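Local coordinates for protein Tae4 (Agrobacterium tumefaciens, PDB 6IJF) that is a type VI secretion amidase effector that probably cleaves an amide bond in the cell-wall peptidoglycan of competing bacteria, at residues F6-Y10 / D134-G138; C48-I54 / G79-M84. One frame throughout, in Å; residues are numbered along the deposited sequence.

In the fold
Contact 1 brings the N-terminal helix 6-11 onto strand 131-137, whereas contact 2 packs the start of helix 48-58 against strand 79-80 and the turn that leads into helix 84-92. Both segments of contact 2 fall between those of contact 1 in the sequence, and the centres of the two contacts lie about 15 Å apart. They meet where the side chain of Val52 packs on the backbone of Asp134. Contact 2 holds Cys48 and contact 1 holds Asp134; with His132 these residues have the geometry of a Cys-His-Asp triad, consistent with a papain-like amidase whose active site lies between helix 48-58 and the five-stranded antiparallel sheet.

Contact 1: F6-Y10 / D134-G138; sequences FDTLY and DLVRG
Phe6 turns the edge of its ring to the face of the Arg137 guanidinium, with CE2 3.7 Å from Arg137 CZ and the two planes 89° apart. The neighbouring ring atom CZ comes within 3.5 Å of Val136 O. Asp7 adds a long salt bridge, OD1 to Arg137 NH2 at 3.7 Å, its carboxylate nearly coplanar with the guanidinium; its other oxygen, OD2, is hydrogen-bonded to Gln162. Leu9 meets Leu135 branch to branch, CD2 to CD2 at 4.0 Å. One turn after Phe6, Tyr10 has its CG anti to the backbone N (chi1 -166°), which brings one face of the ring against Arg137. There the guanidinium makes a cation-pi contact, Arg137 CZ lying 4.2 Å from the Tyr10 ring centroid and 6° off the normal, while Arg137 NE lies over its centre. Leu135 CD1 packs against Tyr10 CA at 3.8 Å. Arg137, extended from CG to NE, thus meets one ring with a guanidinium face and the other with its edge, where the Asp7 carboxylate also lies. Tyr10 OH bonds to His20. Strand 131-137 pairs with strands 116-122 and 144-145; residues 6-10 lie across it, Phe6 also touching Asn116 and Leu9 reaching Ala55 and Phe56 of helix 48-58.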
loop_
_atom_site.group_PDB
_atom_site.type_symbol
_atom_site.label_atom_id
_atom_site.label_comp_id
_atom_site.label_asym_id
_atom_site.label_seq_id
_atom_site.Cartn_x
_atom_site.Cartn_y
_atom_site.Cartn_z
ATOM N N PHE C 6 -2.532 -16.886 -25.799
ATOM C CA PHE C 6 -2.325 -15.952 -24.673
ATOM C C PHE C 6 -0.849 -15.946 -24.259
ATOM O O PHE C 6 -0.344 -14.856 -23.977
ATOM C CB PHE C 6 -3.212 -16.289 -23.470
ATOM C CG PHE C 6 -3.042 -15.277 -22.370
ATOM C CD1 PHE C 6 -3.690 -14.049 -22.442
ATOM C CD2 PHE C 6 -2.177 -15.504 -21.327
ATOM C CE1 PHE C 6 -3.531 -13.103 -21.448
ATOM C CE2 PHE C 6 -1.997 -14.545 -20.338
ATOM C CZ PHE C 6 -2.696 -13.349 -20.394
ATOM N N ASP C 7 -0.167 -17.099 -24.194
ATOM C CA ASP C 7 1.241 -17.127 -23.715
ATOM C C ASP C 7 2.107 -16.336 -24.688
ATOM O O ASP C 7 3.054 -15.688 -24.229
ATOM C CB ASP C 7 1.729 -18.552 -23.500
ATOM C CG ASP C 7 0.910 -19.244 -22.418
ATOM O OD1 ASP C 7 0.719 -18.626 -21.338
ATOM O OD2 ASP C 7 0.454 -20.366 -22.665
ATOM N N THR C 8 1.781 -16.363 -25.982
ATOM C CA THR C 8 2.542 -15.616 -27.021
ATOM C C THR C 8 2.272 -14.124 -26.827
ATOM O O THR C 8 3.225 -13.340 -26.782
ATOM C CB THR C 8 2.170 -16.088 -28.431
ATOM O OG1 THR C 8 2.513 -17.471 -28.519
ATOM C CG2 THR C 8 2.866 -15.298 -29.513
ATOM N N LEU C 9 1.001 -13.744 -26.726
ATOM C CA LEU C 9 0.581 -12.339 -26.529
ATOM C C LEU C 9 1.280 -11.742 -25.303
ATOM O O LEU C 9 1.866 -10.650 -25.428
ATOM C CB LEU C 9 -0.935 -12.344 -26.350
ATOM C CG LEU C 9 -1.572 -10.970 -26.414
ATOM C CD1 LEU C 9 -1.335 -10.309 -27.781
ATOM C CD2 LEU C 9 -3.067 -11.094 -26.115
ATOM N N TYR C 10 1.266 -12.460 -24.180
ATOM C CA TYR C 10 1.829 -12.007 -22.879
ATOM C C TYR C 10 3.343 -11.855 -22.983
ATOM O O TYR C 10 3.921 -10.825 -22.545
ATOM C CB TYR C 10 1.439 -12.986 -21.770
ATOM C CG TYR C 10 1.671 -12.459 -20.377
ATOM C CD1 TYR C 10 2.894 -12.582 -19.733
ATOM C CD2 TYR C 10 0.640 -11.829 -19.698
ATOM C CE1 TYR C 10 3.081 -12.109 -18.437
ATOM C CE2 TYR C 10 0.811 -11.346 -18.415
ATOM C CZ TYR C 10 2.035 -11.473 -17.787
ATOM O OH TYR C 10 2.150 -10.939 -16.538
ATOM N N ASP C 134 -5.286 -3.735 -20.695
ATOM C CA ASP C 134 -4.143 -4.482 -20.133
ATOM C C ASP C 134 -4.391 -5.960 -20.401
ATOM O O ASP C 134 -5.460 -6.311 -20.929
ATOM C CB ASP C 134 -3.988 -4.193 -18.626
ATOM C CG ASP C 134 -2.574 -4.304 -18.081
ATOM O OD1 ASP C 134 -1.783 -5.081 -18.634
ATOM O OD2 ASP C 134 -2.250 -3.546 -17.163
ATOM N N LEU C 135 -3.403 -6.778 -20.070
ATOM C CA LEU C 135 -3.509 -8.252 -20.043
ATOM C C LEU C 135 -3.627 -8.687 -18.597
ATOM O O LEU C 135 -2.978 -8.108 -17.719
ATOM C CB LEU C 135 -2.267 -8.910 -20.671
ATOM C CG LEU C 135 -1.932 -8.468 -22.101
ATOM C CD1 LEU C 135 -0.814 -9.297 -22.661
ATOM C CD2 LEU C 135 -3.144 -8.498 -23.017
ATOM N N VAL C 136 -4.430 -9.697 -18.351
ATOM C CA VAL C 136 -4.697 -10.134 -16.961
ATOM C C VAL C 136 -4.524 -11.647 -16.889
ATOM O O VAL C 136 -4.868 -12.340 -17.865
ATOM C CB VAL C 136 -6.082 -9.659 -16.494
ATOM C CG1 VAL C 136 -7.224 -10.212 -17.337
ATOM C CG2 VAL C 136 -6.295 -9.970 -15.004
ATOM N N ARG C 137 -3.961 -12.109 -15.783
ATOM C CA ARG C 137 -3.917 -13.538 -15.384
ATOM C C ARG C 137 -4.774 -13.713 -14.132
ATOM O O ARG C 137 -4.468 -13.078 -13.109
ATOM C CB ARG C 137 -2.475 -13.983 -15.105
ATOM C CG ARG C 137 -1.564 -13.980 -16.319
ATOM C CD ARG C 137 -0.190 -14.523 -15.881
ATOM N NE ARG C 137 0.650 -14.754 -17.047
ATOM C CZ ARG C 137 0.533 -15.770 -17.891
ATOM N NH1 ARG C 137 -0.355 -16.726 -17.683
ATOM N NH2 ARG C 137 1.336 -15.852 -18.943
ATOM N N GLY C 138 -5.844 -14.494 -14.226
ATOM C CA GLY C 138 -6.634 -14.931 -13.064
ATOM C C GLY C 138 -5.853 -15.969 -12.265
ATOM O O GLY C 138 -5.104 -16.756 -12.845
#

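Contact 2: C48-I54 / G79-M84; sequences CAIRVSI and GIEVNM
The helix that opens with Cys48, the probable nucleophile of a papain-like amidase, rests here on strand 79-80 and the turn before helix 84-92. Its first turn is closely fitted: Ala49 CB sits 3.3 Å from Glu81 O, and Cys48 SG lies 3.9 Å from Met84 CB. A turn further on, Ser53 joins the two backbones. Its OG, anti to the carbonyl carbon and beside the backbone N (chi1 -62°), accepts a hydrogen bond from Glu81 N at 3.1 Å and donates one to Ala49 O at 2.7 Å. Ser53 N reaches that same carbonyl oxygen from the opposite face of its plane, leaving Ala49 O with two donors and the hydroxyl fixed in direction. Water 1 forms a second bridge, accepting from Ile50 N and donating to Val82 O at 2.9 Å. Ile80 spreads its branches over the helix: CG2 packs on Ile50, and Ile80 CD1 touches Ser53 CB and Ile54 CG1, each at 3.7 Å. Val82 and Ile50 lie side by side, pointing the same way, with CG2 of Val82 against CG1 of Ile50. Glu81 bends at chi2 so that OE2 receives Asn83 N and forms a salt bridge with Arg86. Cys48 at the N-terminal end of a buried helix, facing His132 of the sheet, is the layout of papain-like cysteine peptidases and amidases.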
loop_
_atom_site.group_PDB
_atom_site.type_symbol
_atom_site.label_atom_id
_atom_site.label_comp_id
_atom_site.label_asym_id
_atom_site.label_seq_id
_atom_site.Cartn_x
_atom_site.Cartn_y
_atom_site.Cartn_z
ATOM N N CYS C 48 -1.035 2.771 -22.179
ATOM C CA CYS C 48 -1.640 1.411 -22.007
ATOM C C CYS C 48 -2.027 0.827 -23.369
ATOM O O CYS C 48 -1.743 -0.373 -23.591
ATOM C CB CYS C 48 -2.825 1.407 -21.046
ATOM S SG CYS C 48 -4.305 2.319 -21.603
ATOM N N ALA C 49 -2.626 1.624 -24.272
ATOM C CA ALA C 49 -3.125 1.120 -25.575
ATOM C C ALA C 49 -1.957 0.879 -26.567
ATOM O O ALA C 49 -2.043 -0.092 -27.364
ATOM C CB ALA C 49 -4.158 2.069 -26.163
ATOM N N ILE C 50 -0.896 1.680 -26.503
ATOM C CA ILE C 50 0.395 1.423 -27.227
ATOM C C ILE C 50 0.954 0.053 -26.819
ATOM O O ILE C 50 1.324 -0.766 -27.692
ATOM C CB ILE C 50 1.411 2.542 -26.935
ATOM C CG1 ILE C 50 0.891 3.904 -27.386
ATOM C CG2 ILE C 50 2.758 2.229 -27.557
ATOM C CD1 ILE C 50 1.654 5.074 -26.797
ATOM N N ARG C 51 0.997 -0.216 -25.519
ATOM C CA ARG C 51 1.618 -1.460 -24.996
ATOM C C ARG C 51 0.787 -2.656 -25.464
ATOM O O ARG C 51 1.368 -3.660 -25.936
ATOM C CB ARG C 51 1.779 -1.366 -23.472
ATOM C CG ARG C 51 2.747 -0.276 -23.056
ATOM C CD ARG C 51 2.796 -0.046 -21.552
ATOM N NE ARG C 51 3.737 1.000 -21.201
ATOM C CZ ARG C 51 5.043 0.810 -21.021
ATOM N NH1 ARG C 51 5.562 -0.396 -21.189
ATOM N NH2 ARG C 51 5.806 1.815 -20.639
ATOM N N VAL C 52 -0.549 -2.572 -25.395
ATOM C CA VAL C 52 -1.406 -3.701 -25.860
ATOM C C VAL C 52 -1.311 -3.847 -27.393
ATOM O O VAL C 52 -1.199 -5.018 -27.868
ATOM C CB VAL C 52 -2.854 -3.589 -25.353
ATOM C CG1 VAL C 52 -3.742 -4.637 -26.029
ATOM C CG2 VAL C 52 -2.921 -3.736 -23.832
ATOM N N SER C 53 -1.308 -2.749 -28.144
ATOM C CA SER C 53 -1.107 -2.773 -29.633
ATOM C C SER C 53 0.171 -3.542 -29.981
ATOM O O SER C 53 0.114 -4.477 -30.799
ATOM C CB SER C 53 -1.042 -1.385 -30.216
ATOM O OG SER C 53 -2.228 -0.667 -30.018
ATOM N N ILE C 54 1.279 -3.243 -29.306
ATOM C CA ILE C 54 2.613 -3.862 -29.592
ATOM C C ILE C 54 2.553 -5.366 -29.325
ATOM O O ILE C 54 3.066 -6.144 -30.168
ATOM C CB ILE C 54 3.707 -3.156 -28.788
ATOM C CG1 ILE C 54 3.958 -1.778 -29.385
ATOM C CG2 ILE C 54 4.969 -3.995 -28.730
ATOM C CD1 ILE C 54 4.694 -0.834 -28.489
ATOM N N GLY C 79 0.477 -0.986 -37.372
ATOM C CA GLY C 79 -0.418 -0.006 -36.714
ATOM C C GLY C 79 -0.394 -0.090 -35.185
ATOM O O GLY C 79 -0.283 -1.208 -34.640
ATOM N N ILE C 80 -0.434 1.071 -34.526
ATOM C CA ILE C 80 -0.560 1.260 -33.050
ATOM C C ILE C 80 -1.809 2.121 -32.829
ATOM O O ILE C 80 -1.853 3.240 -33.379
ATOM C CB ILE C 80 0.664 1.984 -32.433
ATOM C CG1 ILE C 80 1.982 1.211 -32.515
ATOM C CG2 ILE C 80 0.375 2.419 -31.003
ATOM C CD1 ILE C 80 1.917 -0.211 -32.073
ATOM N N GLU C 81 -2.745 1.677 -31.997
ATOM C CA GLU C 81 -3.844 2.563 -31.519
ATOM C C GLU C 81 -3.426 3.163 -30.184
ATOM O O GLU C 81 -3.123 2.386 -29.240
ATOM C CB GLU C 81 -5.150 1.775 -31.414
ATOM C CG GLU C 81 -6.343 2.609 -30.976
ATOM C CD GLU C 81 -6.474 3.926 -31.746
ATOM O OE1 GLU C 81 -6.793 3.886 -32.943
ATOM O OE2 GLU C 81 -6.217 5.005 -31.147
ATOM N N VAL C 82 -3.390 4.484 -30.085
ATOM C CA VAL C 82 -2.888 5.174 -28.856
ATOM C C VAL C 82 -4.035 5.398 -27.870
ATOM O O VAL C 82 -3.743 5.629 -26.690
ATOM C CB VAL C 82 -2.172 6.489 -29.205
ATOM C CG1 VAL C 82 -1.938 7.389 -28.005
ATOM C CG2 VAL C 82 -0.870 6.204 -29.937
ATOM N N ASN C 83 -5.281 5.351 -28.324
ATOM C CA ASN C 83 -6.474 5.778 -27.534
ATOM C C ASN C 83 -7.095 4.507 -26.972
ATOM O O ASN C 83 -7.462 3.590 -27.771
ATOM C CB ASN C 83 -7.522 6.533 -28.363
ATOM C CG ASN C 83 -8.716 6.995 -27.547
ATOM O OD1 ASN C 83 -8.741 8.082 -26.972
ATOM N ND2 ASN C 83 -9.739 6.188 -27.561
ATOM N N MET C 84 -7.204 4.441 -25.640
ATOM C CA MET C 84 -7.685 3.207 -24.975
ATOM C C MET C 84 -9.126 2.909 -25.414
ATOM O O MET C 84 -9.409 1.751 -25.752
ATOM C CB MET C 84 -7.598 3.329 -23.458
ATOM C CG MET C 84 -8.228 2.160 -22.750
ATOM S SD MET C 84 -9.982 2.520 -22.391
ATOM C CE MET C 84 -10.469 0.891 -21.814
HETATM O O HOH W 1 -1.732 4.407 -24.982
#